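Local coordinates for protein tryptophan synthase alpha chain (Pyrococcus furiosus, PDB 2E09) that cleaves indoleglycerol phosphate by a retro-aldol reaction to indole and glyceraldehyde 3-phosphate, as the alpha subunit of tryptophan synthase, at residues I152-T157 with I189-V194; T21-L26 with K230-T235. The protein carries 1 engineered substitution. All coordinates share one frame; numbering follows the deposited sequence.

Interaction 1 of 2, residues I152-T157 with I189-V194; sequences IDDMTT and ICRNKV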
ATOM      1  N   ILE A 152       9.470   1.202 -15.374  1.00 21.36           N
ATOM      2  CA  ILE A 152       8.798   0.730 -14.169  1.00 20.19           C
ATOM      3  C   ILE A 152       7.776  -0.355 -14.521  1.00 20.65           C
ATOM      4  O   ILE A 152       7.705  -1.396 -13.859  1.00 21.13           O
ATOM      5  CB  ILE A 152       8.098   1.917 -13.447  1.00 18.78           C
ATOM      6  CG1 ILE A 152       9.159   2.772 -12.748  1.00 18.64           C
ATOM      7  CG2 ILE A 152       7.063   1.419 -12.456  1.00 16.43           C
ATOM      8  CD1 ILE A 152       8.640   4.063 -12.146  1.00 17.88           C
ATOM      9  N   ASP A 153       6.997  -0.114 -15.574  1.00 19.78           N
ATOM     10  CA  ASP A 153       5.990  -1.075 -15.998  1.00 21.61           C
ATOM     11  C   ASP A 153       6.606  -2.412 -16.419  1.00 21.59           C
ATOM     12  O   ASP A 153       6.030  -3.468 -16.168  1.00 20.05           O
ATOM     13  CB  ASP A 153       5.161  -0.512 -17.158  1.00 20.50           C
ATOM     14  CG  ASP A 153       3.991  -1.406 -17.513  1.00 21.02           C
ATOM     15  OD1 ASP A 153       3.906  -1.852 -18.677  1.00 17.14           O
ATOM     16  OD2 ASP A 153       3.159  -1.664 -16.612  1.00 21.03           O
ATOM     17  N   ASP A 154       7.778  -2.359 -17.046  1.00 23.45           N
ATOM     18  CA  ASP A 154       8.448  -3.570 -17.507  1.00 25.61           C
ATOM     19  C   ASP A 154       8.991  -4.455 -16.384  1.00 26.75           C
ATOM     20  O   ASP A 154       9.082  -5.674 -16.542  1.00 24.71           O
ATOM     21  CB  ASP A 154       9.578  -3.218 -18.480  1.00 26.68           C
ATOM     22  CG  ASP A 154       9.060  -2.642 -19.792  1.00 29.15           C
ATOM     23  OD1 ASP A 154       8.021  -3.124 -20.296  1.00 29.72           O
ATOM     24  OD2 ASP A 154       9.701  -1.715 -20.333  1.00 31.49           O
ATOM     25  N   MET A 155       9.350  -3.846 -15.256  1.00 27.36           N
ATOM     26  CA  MET A 155       9.869  -4.596 -14.116  1.00 27.78           C
ATOM     27  C   MET A 155       8.740  -5.085 -13.237  1.00 27.02           C
ATOM     28  O   MET A 155       8.882  -6.067 -12.514  1.00 29.74           O
ATOM     29  CB  MET A 155      10.755  -3.726 -13.236  1.00 31.88           C
ATOM     30  CG  MET A 155      12.150  -3.483 -13.720  1.00 36.55           C
ATOM     31  SD  MET A 155      13.055  -2.797 -12.322  1.00 42.35           S
ATOM     32  CE  MET A 155      12.224  -1.188 -12.170  1.00 39.49           C
ATOM     33  N   THR A 156       7.626  -4.370 -13.288  1.00 23.74           N
ATOM     34  CA  THR A 156       6.466  -4.686 -12.473  1.00 20.48           C
ATOM     35  C   THR A 156       5.721  -5.974 -12.826  1.00 20.05           C
ATOM     36  O   THR A 156       5.355  -6.199 -13.976  1.00 17.06           O
ATOM     37  CB  THR A 156       5.497  -3.495 -12.500  1.00 18.69           C
ATOM     38  OG1 THR A 156       6.138  -2.372 -11.880  1.00 16.88           O
ATOM     39  CG2 THR A 156       4.191  -3.823 -11.780  1.00 16.92           C
ATOM     40  N   THR A 157       5.501  -6.815 -11.818  1.00 20.66           N
ATOM     41  CA  THR A 157       4.773  -8.073 -12.018  1.00 23.02           C
ATOM     42  C   THR A 157       3.452  -8.072 -11.243  1.00 22.23           C
ATOM     43  O   THR A 157       2.576  -8.895 -11.498  1.00 21.90           O
ATOM     44  CB  THR A 157       5.609  -9.303 -11.573  1.00 23.37           C
ATOM     45  OG1 THR A 157       5.944  -9.191 -10.179  1.00 25.04           O
ATOM     46  CG2 THR A 157       6.881  -9.400 -12.401  1.00 21.93           C
ATOM     47  N   ILE A 189       0.765   4.193 -20.823  1.00 23.65           N
ATOM     48  CA  ILE A 189       2.057   3.524 -20.892  1.00 23.57           C
ATOM     49  C   ILE A 189       2.094   2.123 -20.294  1.00 24.20           C
ATOM     50  O   ILE A 189       2.773   1.242 -20.820  1.00 24.45           O
ATOM     51  CB  ILE A 189       3.142   4.353 -20.160  1.00 23.53           C
ATOM     52  CG1 ILE A 189       3.402   5.667 -20.903  1.00 22.86           C
ATOM     53  CG2 ILE A 189       4.421   3.537 -20.029  1.00 24.51           C
ATOM     54  CD1 ILE A 189       4.237   6.653 -20.117  1.00 18.56           C
ATOM     55  N   CYS A 190       1.368   1.922 -19.201  1.00 23.94           N
ATOM     56  CA  CYS A 190       1.390   0.644 -18.493  1.00 24.13           C
ATOM     57  C   CYS A 190       0.487  -0.501 -18.962  1.00 22.69           C
ATOM     58  O   CYS A 190      -0.698  -0.321 -19.248  1.00 20.76           O
ATOM     59  CB  CYS A 190       1.142   0.891 -16.995  1.00 24.83           C
ATOM     60  SG  CYS A 190       2.378   1.953 -16.161  1.00 25.59           S
ATOM     61  N   ARG A 191       1.075  -1.688 -19.028  1.00 21.57           N
ATOM     62  CA  ARG A 191       0.345  -2.887 -19.399  1.00 22.51           C
ATOM     63  C   ARG A 191      -0.130  -3.478 -18.071  1.00 21.29           C
ATOM     64  O   ARG A 191      -1.124  -4.200 -18.013  1.00 20.18           O
ATOM     65  CB  ARG A 191       1.273  -3.842 -20.153  1.00 23.28           C
ATOM     66  CG  ARG A 191       1.674  -3.283 -21.507  1.00 24.30           C
ATOM     67  CD  ARG A 191       2.886  -3.964 -22.122  1.00 25.82           C
ATOM     68  NE  ARG A 191       3.133  -3.420 -23.458  1.00 28.48           N
ATOM     69  CZ  ARG A 191       4.259  -3.571 -24.148  1.00 28.22           C
ATOM     70  NH1 ARG A 191       5.277  -4.257 -23.642  1.00 29.24           N
ATOM     71  NH2 ARG A 191       4.370  -3.018 -25.348  1.00 29.87           N
ATOM     72  N   ASN A 192       0.598  -3.152 -17.007  1.00 19.78           N
ATOM     73  CA  ASN A 192       0.254  -3.586 -15.655  1.00 19.72           C
ATOM     74  C   ASN A 192      -0.916  -2.724 -15.194  1.00 19.47           C
ATOM     75  O   ASN A 192      -1.045  -1.575 -15.626  1.00 19.04           O
ATOM     76  CB  ASN A 192       1.425  -3.339 -14.695  1.00 21.79           C
ATOM     77  CG  ASN A 192       2.396  -4.498 -14.630  1.00 23.01           C
ATOM     78  OD1 ASN A 192       2.035  -5.594 -14.217  1.00 27.78           O
ATOM     79  ND2 ASN A 192       3.637  -4.257 -15.024  1.00 22.97           N
ATOM     80  N   LYS A 193      -1.764  -3.256 -14.320  1.00 18.14           N
ATOM     81  CA  LYS A 193      -2.872  -2.455 -13.802  1.00 16.57           C
ATOM     82  C   LYS A 193      -2.250  -1.384 -12.892  1.00 15.14           C
ATOM     83  O   LYS A 193      -1.096  -1.509 -12.471  1.00 10.58           O
ATOM     84  CB  LYS A 193      -3.831  -3.318 -12.970  1.00 17.68           C
ATOM     85  CG  LYS A 193      -4.586  -4.401 -13.753  1.00 19.53           C
ATOM     86  CD  LYS A 193      -5.671  -5.034 -12.885  1.00 16.99           C
ATOM     87  CE  LYS A 193      -6.668  -5.845 -13.709  1.00 15.73           C
ATOM     88  NZ  LYS A 193      -7.904  -6.145 -12.926  1.00 10.21           N
ATOM     89  N   VAL A 194      -2.996  -0.328 -12.594  1.00 13.77           N
ATOM     90  CA  VAL A 194      -2.466   0.691 -11.696  1.00 12.18           C
ATOM     91  C   VAL A 194      -3.419   0.984 -10.548  0.95 13.13           C
ATOM     92  O   VAL A 194      -4.643   0.876 -10.671  0.98 13.37           O
ATOM     93  CB  VAL A 194      -2.144   2.025 -12.424  0.50  9.66           C
ATOM     94  CG1 VAL A 194      -1.211   1.762 -13.590  0.59  8.93           C
ATOM     95  CG2 VAL A 194      -3.419   2.705 -12.879  0.66  9.22           C
TER
HETATM   96  O   HOH W   1       2.422  -8.308 -14.937  1.00 38.78           O

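Interaction 2 of 2, residues T21-L26 with K230-T235; sequences TLNFLL and KGREAT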
ATOM      1  N   THR A  21      -4.220  -3.897  14.421  1.00 18.26           N
ATOM      2  CA  THR A  21      -4.042  -3.954  12.974  1.00 18.26           C
ATOM      3  C   THR A  21      -4.855  -5.119  12.415  1.00 18.46           C
ATOM      4  O   THR A  21      -5.625  -4.954  11.466  1.00 17.87           O
ATOM      5  CB  THR A  21      -2.564  -4.146  12.585  1.00 17.98           C
ATOM      6  OG1 THR A  21      -1.787  -3.030  13.042  1.00 19.27           O
ATOM      7  CG2 THR A  21      -2.432  -4.249  11.077  1.00 19.65           C
ATOM      8  N   LEU A  22      -4.687  -6.292  13.026  1.00 18.97           N
ATOM      9  CA  LEU A  22      -5.405  -7.494  12.615  1.00 19.79           C
ATOM     10  C   LEU A  22      -6.917  -7.267  12.676  1.00 20.92           C
ATOM     11  O   LEU A  22      -7.638  -7.637  11.753  1.00 21.04           O
ATOM     12  CB  LEU A  22      -5.015  -8.675  13.516  1.00 20.20           C
ATOM     13  CG  LEU A  22      -5.732 -10.016  13.318  1.00 20.44           C
ATOM     14  CD1 LEU A  22      -5.506 -10.539  11.905  1.00 20.97           C
ATOM     15  CD2 LEU A  22      -5.203 -11.014  14.335  1.00 22.57           C
ATOM     16  N   ASN A  23      -7.388  -6.660  13.763  1.00 22.21           N
ATOM     17  CA  ASN A  23      -8.814  -6.387  13.929  1.00 23.67           C
ATOM     18  C   ASN A  23      -9.323  -5.521  12.784  1.00 23.77           C
ATOM     19  O   ASN A  23     -10.390  -5.780  12.237  1.00 24.15           O
ATOM     20  CB  ASN A  23      -9.085  -5.657  15.249  1.00 23.91           C
ATOM     21  CG  ASN A  23      -8.995  -6.563  16.465  1.00 26.57           C
ATOM     22  OD1 ASN A  23      -9.092  -6.090  17.595  1.00 28.26           O
ATOM     23  ND2 ASN A  23      -8.823  -7.865  16.243  1.00 25.55           N
ATOM     24  N   PHE A  24      -8.557  -4.490  12.427  1.00 22.34           N
ATOM     25  CA  PHE A  24      -8.951  -3.579  11.351  1.00 21.05           C
ATOM     26  C   PHE A  24      -9.005  -4.292  10.006  1.00 19.76           C
ATOM     27  O   PHE A  24      -9.946  -4.117   9.238  1.00 17.82           O
ATOM     28  CB  PHE A  24      -7.981  -2.389  11.256  1.00 21.37           C
ATOM     29  CG  PHE A  24      -7.781  -1.648  12.560  1.00 21.92           C
ATOM     30  CD1 PHE A  24      -8.817  -1.542  13.495  1.00 21.98           C
ATOM     31  CD2 PHE A  24      -6.557  -1.048  12.847  1.00 20.57           C
ATOM     32  CE1 PHE A  24      -8.628  -0.851  14.693  1.00 21.53           C
ATOM     33  CE2 PHE A  24      -6.358  -0.354  14.040  1.00 19.96           C
ATOM     34  CZ  PHE A  24      -7.393  -0.255  14.966  1.00 20.74           C
ATOM     35  N   LEU A  25      -7.982  -5.090   9.725  1.00 20.31           N
ATOM     36  CA  LEU A  25      -7.910  -5.839   8.479  1.00 20.19           C
ATOM     37  C   LEU A  25      -9.121  -6.757   8.315  1.00 21.33           C
ATOM     38  O   LEU A  25      -9.727  -6.829   7.239  1.00 20.11           O
ATOM     39  CB  LEU A  25      -6.637  -6.685   8.453  1.00 21.90           C
ATOM     40  CG  LEU A  25      -5.294  -5.975   8.315  1.00 20.96           C
ATOM     41  CD1 LEU A  25      -4.188  -6.983   8.468  1.00 22.51           C
ATOM     42  CD2 LEU A  25      -5.204  -5.300   6.961  1.00 20.70           C
ATOM     43  N   LEU A  26      -9.467  -7.466   9.388  1.00 20.87           N
ATOM     44  CA  LEU A  26     -10.592  -8.389   9.350  1.00 20.38           C
ATOM     45  C   LEU A  26     -11.920  -7.673   9.145  1.00 19.86           C
ATOM     46  O   LEU A  26     -12.808  -8.194   8.472  1.00 21.45           O
ATOM     47  CB  LEU A  26     -10.626  -9.222  10.630  1.00 20.70           C
ATOM     48  CG  LEU A  26      -9.449 -10.192  10.760  1.00 22.24           C
ATOM     49  CD1 LEU A  26      -9.489 -10.899  12.108  1.00 21.72           C
ATOM     50  CD2 LEU A  26      -9.504 -11.203   9.615  1.00 24.21           C
ATOM     51  N   LYS A 230      -8.709   7.246  17.263  1.00 24.94           N
ATOM     52  CA  LYS A 230      -9.478   6.230  17.974  1.00 23.82           C
ATOM     53  C   LYS A 230      -8.652   5.126  18.624  1.00 23.97           C
ATOM     54  O   LYS A 230      -9.095   4.512  19.594  1.00 24.43           O
ATOM     55  CB  LYS A 230     -10.487   5.575  17.032  1.00 25.86           C
ATOM     56  CG  LYS A 230     -11.417   6.529  16.284  1.00 27.29           C
ATOM     57  CD  LYS A 230     -12.411   7.224  17.196  1.00 25.69           C
ATOM     58  CE  LYS A 230     -13.477   7.928  16.355  1.00 28.18           C
ATOM     59  NZ  LYS A 230     -14.463   8.696  17.167  1.00 27.33           N
ATOM     60  N   GLY A 231      -7.461   4.868  18.093  1.00 23.23           N
ATOM     61  CA  GLY A 231      -6.635   3.813  18.646  1.00 20.48           C
ATOM     62  C   GLY A 231      -7.240   2.457  18.330  1.00 19.69           C
ATOM     63  O   GLY A 231      -7.719   2.229  17.225  1.00 18.34           O
ATOM     64  N   ARG A 232      -7.238   1.556  19.303  1.00 19.61           N
ATOM     65  CA  ARG A 232      -7.787   0.222  19.087  1.00 19.96           C
ATOM     66  C   ARG A 232      -9.254   0.210  18.663  1.00 20.08           C
ATOM     67  O   ARG A 232      -9.674  -0.673  17.920  1.00 19.41           O
ATOM     68  CB  ARG A 232      -7.652  -0.606  20.356  1.00 20.45           C
ATOM     69  CG  ARG A 232      -8.249  -1.999  20.238  1.00 23.29           C
ATOM     70  CD  ARG A 232      -7.158  -3.027  20.125  1.00 23.91           C
ATOM     71  NE  ARG A 232      -7.291  -4.017  21.176  1.00 28.88           N
ATOM     72  CZ  ARG A 232      -6.322  -4.834  21.558  1.00 27.99           C
ATOM     73  NH1 ARG A 232      -5.133  -4.777  20.970  1.00 27.77           N
ATOM     74  NH2 ARG A 232      -6.552  -5.703  22.534  1.00 28.61           N
ATOM     75  N   GLU A 233     -10.017   1.188  19.145  1.00 20.87           N
ATOM     76  CA  GLU A 233     -11.453   1.290  18.877  1.00 21.43           C
ATOM     77  C   GLU A 233     -11.857   1.957  17.567  1.00 20.17           C
ATOM     78  O   GLU A 233     -13.023   2.309  17.387  1.00 20.76           O
ATOM     79  CB  GLU A 233     -12.137   2.024  20.040  1.00 23.12           C
ATOM     80  CG  GLU A 233     -11.725   1.488  21.406  1.00 27.11           C
ATOM     81  CD  GLU A 233     -12.004   0.014  21.540  1.00 29.48           C
ATOM     82  OE1 GLU A 233     -11.349  -0.655  22.364  1.00 32.31           O
ATOM     83  OE2 GLU A 233     -12.894  -0.481  20.818  1.00 34.73           O
ATOM     84  N   ALA A 234     -10.917   2.118  16.646  1.00 19.05           N
ATOM     85  CA  ALA A 234     -11.229   2.755  15.375  1.00 18.92           C
ATOM     86  C   ALA A 234     -12.046   1.846  14.469  1.00 19.38           C
ATOM     87  O   ALA A 234     -12.747   2.313  13.567  1.00 18.11           O
ATOM     88  CB  ALA A 234      -9.941   3.165  14.673  1.00 17.21           C
ATOM     89  N   THR A 235     -11.957   0.545  14.725  1.00 21.38           N
ATOM     90  CA  THR A 235     -12.629  -0.470  13.917  1.00 25.10           C
ATOM     91  C   THR A 235     -13.959  -0.102  13.263  1.00 25.98           C
ATOM     92  O   THR A 235     -14.050  -0.058  12.038  1.00 26.83           O
ATOM     93  CB  THR A 235     -12.839  -1.779  14.717  1.00 26.91           C
ATOM     94  OG1 THR A 235     -11.576  -2.251  15.213  1.00 25.86           O
ATOM     95  CG2 THR A 235     -13.461  -2.852  13.817  1.00 26.07           C
TER

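Interaction 1 of 2, residues I152-T157 with I189-V194
D153, in the last turn of helix 146-155, turns its carboxylate onto the backbone of residues 190-192, and N192 sends its amide to the end of that helix, at T156 O. CG anti to the backbone N (chi1 -173°) carries the aspartate's carboxylate across to the backbone of R191 and N192, where both oxygens are used. D153 OD1 accepts the backbone N of R191 at 2.9 Å, an almost straight bond (172°) that arrives from above the carboxylate plane. OD2 has two donors from one residue: the backbone N of N192 lies 3.0 Å away on its syn lone pair, while N192 ND2 comes steeply from above the plane, 3.1 Å from D153 OD2. Carboxylate and amide planes stand 80° apart. Aspartate suits its place by offering two acceptors on a short stem, enough for two successive backbone N-H groups; asparagine brings an NH2 for D153 OD2 and T156 O, and an oxygen for a water.

N192 ND2 donates to T156 O at 2.8 Å, where the chain leaves the helix, and lies against T156 CB and CG2. T156 OG1 turns back to I152 O, 2.7 Å away, which also accepts T156 N. N192 OD1 receives the water at 2.8 Å. The arrangement belongs to the TIM barrel: the C-terminal end of one outer helix is tied to the loop leading into strand 194-197, and D153, C190 and N192 all touch V160 of strand 159-163.

Interaction 2 of 2, residues T21-L26 with K230-T235
In the TIM barrel the first outer helix and the last ones are neighbours, and here helix 18-28 meets the turn that joins helix 221-230 to the C-terminal helix 235-246, helping to close the ring of helices. The contact is carried by F24, whose ring enters the turn edge first. With CG anti to its own carbonyl carbon (chi1 -53°), the ring swings toward the turn, where CD1, CE1 and CZ form the touching edge. T235 OG1 lies in the ring plane, 3.3 Å from F24 CE1 and equally near CD1. Two backbone carbonyls also face the rim near its plane: G231 O is 3.4 Å from F24 CZ, and R232 O is 3.4 Å from F24 CE1. The methyl of A234 approaches obliquely, its CB 4.2 Å from F24 CE1, and I227 of helix 221-230 adds apolar packing.

The turn begins at G231, which leaves the helix with positive phi (70°), a conformation that glycine adopts with little strain; G231 O, which meets the ring edge, also accepts A234 N at 3.3 Å. The small side chain of A234 fits beside the ring and also packs on I226. Nearer the surface, N23 lies loosely beside T235, while R232 extends back to form a salt bridge with D17, just before helix 18-28.

Cut back to an alanine, position F24 is likely to leave a gap between helix and turn, with G231 O, R232 O and T235 OG1 losing the ring edge they face. No hydrogen bond crosses between the two segments, so the contact depends on shape, probably helped by weak electrostatics, since the C-H rim of a phenyl ring is slightly positive and three oxygens gather there.

Interactions 1 and 2 lie on opposite sides of the chain's centre, their own centres 32 Å apart and their nearest atoms about 19 Å apart, so they do not touch. Both belong to the outer layer of the same eight-stranded barrel. Residues 21-26 and 230-235 bring parts near the two ends of the chain together, whereas interaction 1 joins the end of helix 146-155 to the loop entering strand 194-197. Their chemistry differs too: a hydrogen-bonded carboxylate and amide in one, a ring edge among oxygens in the other. Interaction 1 comes nearer the catalytic centre, with the side chain of T156 about 11 Å from that of the proton acceptor E36; interaction 2 lies away from the active-site residues.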